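Local coordinates for protein dihydropteroate synthase (Anaplasma phagocytophilum, PDB 6UCZ) that probably catalyses the joining of a pyrophosphate-activated hydroxymethyl-dihydropterin to p-aminobenzoate, giving dihydropteroate for folate synthesis, at residues 67-72 / 129-134; 112-117 / 272-277; 123-128 / 148-153. One frame throughout, in Å; residues are numbered along the deposited sequence. Where two conformers were deposited one is given.

Interaction 1 of 3, residues 67-72 / 129-134; sequences ADVIDV and VDYIND. With PMM (pterin-6-yl-methyl-monophosphate), chain C.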
# COMPACT_ATOMS: atom_id res chain seq x y z
N ALA A 67 -10.72 1.87 10.47
CA ALA A 67 -10.07 1.94 9.16
C ALA A 67 -10.79 2.95 8.28
O ALA A 67 -12.02 3.05 8.29
CB ALA A 67 -10.07 0.57 8.49
N ASP A 68 -10.00 3.73 7.54
CA ASP A 68 -10.53 4.60 6.49
C ASP A 68 -10.66 3.88 5.16
O ASP A 68 -11.56 4.21 4.37
CB ASP A 68 -9.61 5.82 6.35
CG ASP A 68 -9.53 6.62 7.64
OD1 ASP A 68 -10.59 7.11 8.10
OD2 ASP A 68 -8.43 6.71 8.23
N VAL A 69 -9.76 2.93 4.89
CA VAL A 69 -9.74 2.13 3.67
C VAL A 69 -9.43 0.69 4.06
O VAL A 69 -8.64 0.45 4.97
CB VAL A 69 -8.68 2.63 2.66
CG1 VAL A 69 -8.81 1.91 1.31
CG2 VAL A 69 -8.77 4.16 2.46
N ILE A 70 -10.06 -0.27 3.37
CA ILE A 70 -9.71 -1.68 3.49
C ILE A 70 -8.98 -2.08 2.22
O ILE A 70 -9.54 -2.02 1.12
CB ILE A 70 -10.95 -2.58 3.70
CG1 ILE A 70 -11.84 -2.05 4.82
CG2 ILE A 70 -10.51 -4.01 3.97
CD1 ILE A 70 -11.20 -2.12 6.19
N ASP A 71 -7.72 -2.50 2.37
CA ASP A 71 -6.89 -2.92 1.25
C ASP A 71 -6.95 -4.44 1.13
O ASP A 71 -6.39 -5.16 1.96
CB ASP A 71 -5.45 -2.44 1.45
CG ASP A 71 -4.55 -2.74 0.26
OD1 ASP A 71 -4.94 -2.41 -0.88
OD2 ASP A 71 -3.44 -3.29 0.47
N VAL A 72 -7.61 -4.93 0.08
CA VAL A 72 -7.86 -6.35 -0.11
C VAL A 72 -6.84 -6.91 -1.10
O VAL A 72 -6.74 -6.44 -2.24
CB VAL A 72 -9.28 -6.62 -0.61
CG1 VAL A 72 -9.57 -8.12 -0.59
CG2 VAL A 72 -10.31 -5.82 0.21
N VAL A 129 -14.77 -0.89 -6.09
CA VAL A 129 -13.67 -0.44 -5.23
C VAL A 129 -13.29 0.99 -5.58
O VAL A 129 -13.60 1.52 -6.65
CB VAL A 129 -12.44 -1.36 -5.26
CG1 VAL A 129 -12.81 -2.78 -4.87
CG2 VAL A 129 -11.71 -1.32 -6.61
N ASP A 130 -12.63 1.65 -4.62
CA ASP A 130 -12.29 3.06 -4.69
C ASP A 130 -10.85 3.32 -5.09
O ASP A 130 -10.55 4.39 -5.62
CB ASP A 130 -12.56 3.72 -3.33
CG ASP A 130 -13.99 3.54 -2.89
OD1 ASP A 130 -14.84 4.31 -3.37
OD2 ASP A 130 -14.28 2.62 -2.10
N TYR A 131 -9.95 2.38 -4.83
CA TYR A 131 -8.53 2.54 -5.14
C TYR A 131 -8.01 1.32 -5.86
O TYR A 131 -8.40 0.19 -5.53
CB TYR A 131 -7.65 2.72 -3.87
CG TYR A 131 -7.97 3.86 -2.94
CD1 TYR A 131 -9.03 3.77 -2.04
CD2 TYR A 131 -7.17 4.98 -2.90
CE1 TYR A 131 -9.31 4.82 -1.16
CE2 TYR A 131 -7.43 6.02 -2.05
CZ TYR A 131 -8.49 5.94 -1.17
OH TYR A 131 -8.73 6.99 -0.33
N ILE A 132 -7.11 1.53 -6.81
CA ILE A 132 -6.16 0.51 -7.22
C ILE A 132 -4.89 0.70 -6.40
O ILE A 132 -4.25 1.76 -6.47
CB ILE A 132 -5.83 0.57 -8.71
CG1 ILE A 132 -7.09 0.57 -9.58
CG2 ILE A 132 -4.92 -0.61 -9.09
CD1 ILE A 132 -6.77 0.82 -11.04
N ASN A 133 -4.52 -0.30 -5.62
CA ASN A 133 -3.22 -0.28 -4.96
C ASN A 133 -2.29 -1.09 -5.87
O ASN A 133 -2.12 -2.29 -5.70
CB ASN A 133 -3.31 -0.85 -3.55
CG ASN A 133 -1.96 -0.99 -2.89
OD1 ASN A 133 -0.96 -0.42 -3.35
ND2 ASN A 133 -1.90 -1.80 -1.84
N ASP A 134 -1.72 -0.41 -6.86
CA ASP A 134 -0.93 -1.09 -7.90
C ASP A 134 0.45 -1.35 -7.34
O ASP A 134 1.41 -0.60 -7.58
CB ASP A 134 -0.84 -0.26 -9.18
CG ASP A 134 0.02 -0.93 -10.25
OD1 ASP A 134 0.33 -2.14 -10.13
OD2 ASP A 134 0.38 -0.24 -11.23
N5 PMM C . 3.51 -4.06 0.98
C6 PMM C . 2.98 -5.27 0.73
C7 PMM C . 1.91 -5.42 -0.12
N8 PMM C . 1.31 -4.40 -0.77
N1 PMM C . 1.22 -2.16 -1.17
C2 PMM C . 1.70 -0.94 -0.97
N2 PMM C . 1.15 0.10 -1.61
N3 PMM C . 2.76 -0.67 -0.15
C4 PMM C . 3.47 -1.62 0.56
O4 PMM C . 4.43 -1.30 1.25
C4A PMM C . 2.97 -3.00 0.37
C8A PMM C . 1.84 -3.20 -0.51
C9 PMM C . 3.68 -6.43 1.39
O10 PMM C . 3.41 -6.41 2.81
PA PMM C . 2.44 -7.48 3.53
O1P PMM C . 2.63 -7.22 5.03
O2P PMM C . 3.00 -8.87 3.24
O3P PMM C . 1.03 -7.30 3.06

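Interaction 2 of 3, residues 112-117 / 272-277; sequences SIDTRN and FLRVHD. With PMM (pterin-6-yl-methyl-monophosphate), chain C.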
# COMPACT_ATOMS: atom_id res chain seq x y z
N SER A 112 -9.73 -0.75 -1.35
CA SER A 112 -8.58 -0.73 -2.25
C SER A 112 -8.32 -2.15 -2.73
O SER A 112 -8.46 -3.11 -1.97
CB SER A 112 -7.34 -0.18 -1.51
OG SER A 112 -6.20 -0.20 -2.35
N ILE A 113 -7.94 -2.31 -4.00
CA ILE A 113 -7.57 -3.62 -4.53
C ILE A 113 -6.05 -3.66 -4.67
O ILE A 113 -5.46 -2.88 -5.43
CB ILE A 113 -8.28 -3.94 -5.86
CG1 ILE A 113 -7.81 -5.30 -6.41
CG2 ILE A 113 -8.11 -2.85 -6.91
CD1 ILE A 113 -8.08 -6.47 -5.50
N ASP A 114 -5.41 -4.54 -3.90
CA ASP A 114 -3.96 -4.67 -3.91
C ASP A 114 -3.63 -5.73 -4.95
O ASP A 114 -3.80 -6.93 -4.71
CB ASP A 114 -3.43 -5.04 -2.53
CG ASP A 114 -1.91 -5.10 -2.47
OD1 ASP A 114 -1.22 -5.10 -3.53
OD2 ASP A 114 -1.39 -5.14 -1.34
N THR A 115 -3.22 -5.30 -6.14
CA THR A 115 -2.93 -6.22 -7.22
C THR A 115 -1.89 -5.61 -8.13
O THR A 115 -1.76 -4.38 -8.23
CB THR A 115 -4.20 -6.57 -8.03
OG1 THR A 115 -3.87 -7.49 -9.07
CG2 THR A 115 -4.79 -5.31 -8.66
N ARG A 116 -1.13 -6.47 -8.80
CA ARG A 116 -0.28 -6.04 -9.90
C ARG A 116 -0.91 -6.27 -11.27
O ARG A 116 -0.31 -5.87 -12.27
CB ARG A 116 1.07 -6.77 -9.81
CG ARG A 116 1.04 -8.20 -10.32
CD ARG A 116 2.36 -8.86 -10.07
NE ARG A 116 2.53 -9.13 -8.65
CZ ARG A 116 3.42 -9.98 -8.14
NH1 ARG A 116 4.22 -10.67 -8.94
NH2 ARG A 116 3.49 -10.14 -6.83
N ASN A 117 -2.11 -6.86 -11.34
CA ASN A 117 -2.73 -7.28 -12.60
C ASN A 117 -3.86 -6.33 -12.99
O ASN A 117 -4.82 -6.16 -12.23
CB ASN A 117 -3.28 -8.70 -12.49
CG ASN A 117 -2.20 -9.73 -12.24
OD1 ASN A 117 -1.19 -9.74 -12.92
ND2 ASN A 117 -2.41 -10.60 -11.26
N PHE A 272 -1.33 8.19 3.56
CA PHE A 272 -1.91 6.87 3.79
C PHE A 272 -0.90 6.00 4.52
O PHE A 272 0.27 5.94 4.11
CB PHE A 272 -2.29 6.19 2.46
CG PHE A 272 -3.32 6.94 1.66
CD1 PHE A 272 -2.95 7.92 0.75
CD2 PHE A 272 -4.66 6.65 1.80
CE1 PHE A 272 -3.90 8.60 0.01
CE2 PHE A 272 -5.62 7.33 1.07
CZ PHE A 272 -5.24 8.30 0.18
N LEU A 273 -1.36 5.27 5.53
CA LEU A 273 -0.54 4.27 6.21
C LEU A 273 -1.19 2.91 6.03
O LEU A 273 -2.35 2.72 6.41
CB LEU A 273 -0.38 4.58 7.70
CG LEU A 273 0.34 5.87 8.05
CD1 LEU A 273 0.43 6.01 9.58
CD2 LEU A 273 1.74 5.86 7.42
N ARG A 274 -0.46 1.96 5.44
CA ARG A 274 -0.96 0.62 5.17
C ARG A 274 -0.50 -0.29 6.30
O ARG A 274 0.71 -0.56 6.43
CB ARG A 274 -0.46 0.15 3.80
CG ARG A 274 -1.02 -1.16 3.33
CD ARG A 274 -0.43 -1.59 1.95
NE ARG A 274 -0.97 -2.89 1.56
CZ ARG A 274 -0.47 -4.06 1.96
NH1 ARG A 274 0.61 -4.10 2.73
NH2 ARG A 274 -1.05 -5.19 1.59
N VAL A 275 -1.44 -0.73 7.14
CA VAL A 275 -1.11 -1.29 8.44
C VAL A 275 -1.96 -2.51 8.72
O VAL A 275 -3.07 -2.65 8.20
CB VAL A 275 -1.30 -0.25 9.58
CG1 VAL A 275 -0.32 0.90 9.42
CG2 VAL A 275 -2.77 0.26 9.61
N HIS A 276 -1.43 -3.39 9.57
CA HIS A 276 -2.21 -4.53 10.06
C HIS A 276 -3.09 -4.14 11.24
O HIS A 276 -4.28 -4.49 11.28
CB HIS A 276 -1.27 -5.69 10.44
CG HIS A 276 -0.43 -6.18 9.30
ND1 HIS A 276 0.77 -5.60 8.95
CD2 HIS A 276 -0.63 -7.19 8.41
CE1 HIS A 276 1.28 -6.23 7.91
NE2 HIS A 276 0.44 -7.20 7.56
N ASP A 277 -2.54 -3.44 12.22
CA ASP A 277 -3.27 -3.09 13.44
C ASP A 277 -3.85 -1.69 13.30
O ASP A 277 -3.16 -0.69 13.49
CB ASP A 277 -2.40 -3.20 14.68
CG ASP A 277 -3.20 -3.08 15.95
OD1 ASP A 277 -4.16 -2.29 15.98
OD2 ASP A 277 -2.91 -3.81 16.91
N5 PMM C . 3.51 -4.06 0.98
C6 PMM C . 2.98 -5.27 0.73
C7 PMM C . 1.91 -5.42 -0.12
N8 PMM C . 1.31 -4.40 -0.77
N1 PMM C . 1.22 -2.16 -1.17
C2 PMM C . 1.70 -0.94 -0.97
N2 PMM C . 1.15 0.10 -1.61
N3 PMM C . 2.76 -0.67 -0.15
C4 PMM C . 3.47 -1.62 0.56
O4 PMM C . 4.43 -1.30 1.25
C4A PMM C . 2.97 -3.00 0.37
C8A PMM C . 1.84 -3.20 -0.51
C9 PMM C . 3.68 -6.43 1.39
O10 PMM C . 3.41 -6.41 2.81
PA PMM C . 2.44 -7.48 3.53
O1P PMM C . 2.63 -7.22 5.03
O2P PMM C . 3.00 -8.87 3.24
O3P PMM C . 1.03 -7.30 3.06

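Interaction 3 of 3, residues 123-128 / 148-153; sequences LALKLG and AASSAK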
# COMPACT_ATOMS: atom_id res chain seq x y z
N LEU A 123 -11.79 -5.82 -12.79
CA LEU A 123 -12.92 -6.54 -12.23
C LEU A 123 -13.31 -5.97 -10.87
O LEU A 123 -14.50 -5.80 -10.58
CB LEU A 123 -12.60 -8.03 -12.13
CG LEU A 123 -12.57 -8.75 -13.49
CD1 LEU A 123 -12.16 -10.20 -13.32
CD2 LEU A 123 -13.92 -8.64 -14.20
N ALA A 124 -12.31 -5.66 -10.05
CA ALA A 124 -12.59 -5.08 -8.74
C ALA A 124 -13.25 -3.72 -8.89
O ALA A 124 -14.20 -3.39 -8.16
CB ALA A 124 -11.29 -4.97 -7.93
N LEU A 125 -12.79 -2.92 -9.87
CA LEU A 125 -13.39 -1.61 -10.10
C LEU A 125 -14.85 -1.74 -10.52
O LEU A 125 -15.70 -0.94 -10.10
CB LEU A 125 -12.58 -0.85 -11.15
CG LEU A 125 -11.26 -0.29 -10.60
CD1 LEU A 125 -10.31 0.13 -11.72
CD2 LEU A 125 -11.55 0.87 -9.68
N LYS A 126 -15.17 -2.75 -11.35
CA LYS A 126 -16.57 -2.97 -11.69
C LYS A 126 -17.40 -3.32 -10.46
O LYS A 126 -18.57 -2.95 -10.39
CB LYS A 126 -16.70 -4.07 -12.75
CG LYS A 126 -16.38 -3.61 -14.15
CD LYS A 126 -16.13 -4.78 -15.10
CE LYS A 126 -15.68 -4.28 -16.45
NZ LYS A 126 -15.21 -5.38 -17.34
N LEU A 127 -16.80 -3.98 -9.47
CA LEU A 127 -17.55 -4.27 -8.25
C LEU A 127 -17.72 -3.04 -7.38
O LEU A 127 -18.61 -3.02 -6.52
CB LEU A 127 -16.87 -5.38 -7.45
CG LEU A 127 -16.93 -6.78 -8.06
CD1 LEU A 127 -16.25 -7.78 -7.14
CD2 LEU A 127 -18.39 -7.16 -8.34
N GLY A 128 -16.92 -2.00 -7.58
CA GLY A 128 -17.11 -0.76 -6.86
C GLY A 128 -15.98 -0.32 -5.95
O GLY A 128 -16.21 0.54 -5.10
N ALA A 148 -7.40 5.02 -15.94
CA ALA A 148 -7.95 6.19 -16.60
C ALA A 148 -9.42 5.98 -16.94
O ALA A 148 -10.24 6.88 -16.72
CB ALA A 148 -7.17 6.50 -17.87
N ALA A 149 -9.79 4.79 -17.41
CA ALA A 149 -11.16 4.53 -17.81
C ALA A 149 -12.09 4.28 -16.63
O ALA A 149 -13.28 4.02 -16.83
CB ALA A 149 -11.23 3.33 -18.76
N SER A 150 -11.59 4.40 -15.41
CA SER A 150 -12.39 4.13 -14.24
C SER A 150 -12.41 5.29 -13.25
O SER A 150 -13.16 5.21 -12.27
CB SER A 150 -11.89 2.88 -13.51
OG SER A 150 -10.64 3.14 -12.86
N SER A 151 -11.62 6.34 -13.48
CA SER A 151 -11.56 7.51 -12.62
C SER A 151 -11.08 7.17 -11.20
O SER A 151 -11.21 8.00 -10.29
CB SER A 151 -12.91 8.25 -12.56
OG SER A 151 -13.91 7.45 -11.96
N ALA A 152 -10.57 5.96 -11.00
CA ALA A 152 -10.14 5.51 -9.69
C ALA A 152 -8.89 6.24 -9.22
O ALA A 152 -8.09 6.75 -10.01
CB ALA A 152 -9.83 4.01 -9.72
N LYS A 153 -8.73 6.29 -7.90
CA LYS A 153 -7.44 6.68 -7.34
C LYS A 153 -6.50 5.49 -7.45
O LYS A 153 -6.92 4.33 -7.37
CB LYS A 153 -7.60 7.11 -5.89
CG LYS A 153 -8.61 8.23 -5.70
CD LYS A 153 -8.88 8.53 -4.22
CE LYS A 153 -10.25 8.02 -3.80
NZ LYS A 153 -10.76 8.70 -2.57

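Interaction 1 of 3, residues 67-72 / 129-134
Tyr131 is the first residue of 129-134 to meet the other strand, and it does so with CD1 and CE1 set obliquely against Val69. The CE1 atom of Tyr131 lies 3.7 Å from CG2 of Val69, while CD1 of Tyr131 is 3.8 Å from CG1 of Val69, so both methyls of the branched valine pack on the aromatic group. A phenol suits this buried place because its apolar ring carbons fill the interior while its OH reaches Glu110. Two residues on, Asn133 repeats the inward direction with a polar group. With CG anti to the backbone N (chi1 174°), its amide extends between Asp71 and the pterin. One N-H side of ND2 serves the Asp71 carboxylate, bonding OD2 at 3.2 Å on its syn side but 33° out of the carboxylate plane, with a weak second bond to OD1; the other side donates to N1 of the pterin, 3.2 Å from ND2. Asn133 OD1 accepts from pterin N2 at 2.8 Å, almost straight at 176°. An amide can both give and take, matching the ring nitrogen and exocyclic amine of the ligand. Asp71, itself salt-bridged to Arg274, helps to set the rotation of the Asn133 amide. Strand 110-115 runs between the two strands in the parallel sheet of this TIM-type barrel, its Ser112 touching Asn133 and bonding Asp71; helix 143-148 packs on Ile132, and strand 31-37 borders Val69.

Interaction 2 of 3, residues 112-117 / 272-277
Asp114 and Arg274 meet inside the barrel through a salt bridge, OD2 of Asp114 lying 3.0 Å from NH2 of Arg274. Carboxylate and guanidinium planes stand 88° apart, so the pair is a single-point contact and not a flat two-pronged one. Each group is turned to suit the pterin monophosphate. The arginine chain runs straight from CG to NE, then twists at its last torsion (chi4 -85°), laying one guanidinium face over the ligand with pterin N8 3.3 Å above its centre. Its edge looks at the phosphate: NH1 donates to O3P at 3.2 Å, and NH2 adds a weak bond to the same oxygen. NE is meanwhile taken by Asp71. Arginine suits the place because its flat, multiply donating group can point N-H bonds in several directions and still lay a face on a ring. Asp114 OD2 also comes within 2.9 Å of pterin N8, and OD1 is held by Gln135, which helps to set the carboxylate. The phosphate has a further neighbour in His276, whose ring edge meets O1P at 3.3 Å from NE2. Strand 272-275 lies beside strand 31-37, and strand 110-115 sits between 69-73 and 131-134; Arg274 thus spans the pocket of the TIM-type barrel from a strand not adjacent to that of Asp114, while helix 118-127 packs behind Ile113.

Interaction 3 of 3, residues 123-128 / 148-153
Ser150 OG is gripped by two backbone carbonyls of the preceding helix 143-148, those of Ile146 and Ala147, and it is this tethered hydroxyl that Leu125 packs against. With OG set between the backbone N and the carbonyl carbon (chi1 72°), the hydroxyl folds back to the end of the preceding helix, with OG and CB still in touch with Leu125. CD1 of Leu125 lies 3.2 Å from OG of Ser150, a tight approach for a methyl and an oxygen, and 3.6 Å from Ser150 CB. The other branch goes further along the chain: CD2 of Leu125 touches CB of Ala152 at 3.6 Å. The forked leucine therefore lies against both residues, CD1 mainly on Ser150 and CD2 on Ala152, while the small alanine presents just its CB where the chain comes close to the helix.

The setting is the helical outer layer of a TIM-type (beta/alpha)8 barrel. Helix 118-127 lies on the outside of the barrel, and 148-153 is the turn that carries the chain from helix 143-148 into strand 153-157, at the end of the barrel away from the pterin pocket. The helix closes in a Schellman motif, Gly128 having positive phi (118°) and bonding back through its N to Leu125 O at 3.0 Å; a glycine is needed there because a CB would press on the carbonyl O of Leu127. Ser151 likewise takes a positive phi (62°), which bends the chain ahead of Ala152. Turned away from this contact, Leu127 and Ala124 pack on helix 97-106, whereas Lys153 at the start of the next strand sends its NZ to a salt bridge with Glu110.

How the interactions relate
From the N terminus, 67-72 comes first, then 112-117 and 123-128, before 129-134 closes interaction 1. The turn at 148-153 next closes interaction 3, and interaction 2 stays open until 272-277 near the C terminus. Interaction 1 thus crosses both others, while interaction 3 falls wholly within the span of interaction 2. Interactions 1 and 2 share the barrel interior and the pterin ligand, joined by the salt bridge from Asp71 OD2 to Arg274 NE and by Ile113 O with Asn133 N. Interaction 3 lies outside the barrel, meeting interaction 1 where Lys153 O faces Ile132 N, and interaction 2 where Ala124 packs on Ile113.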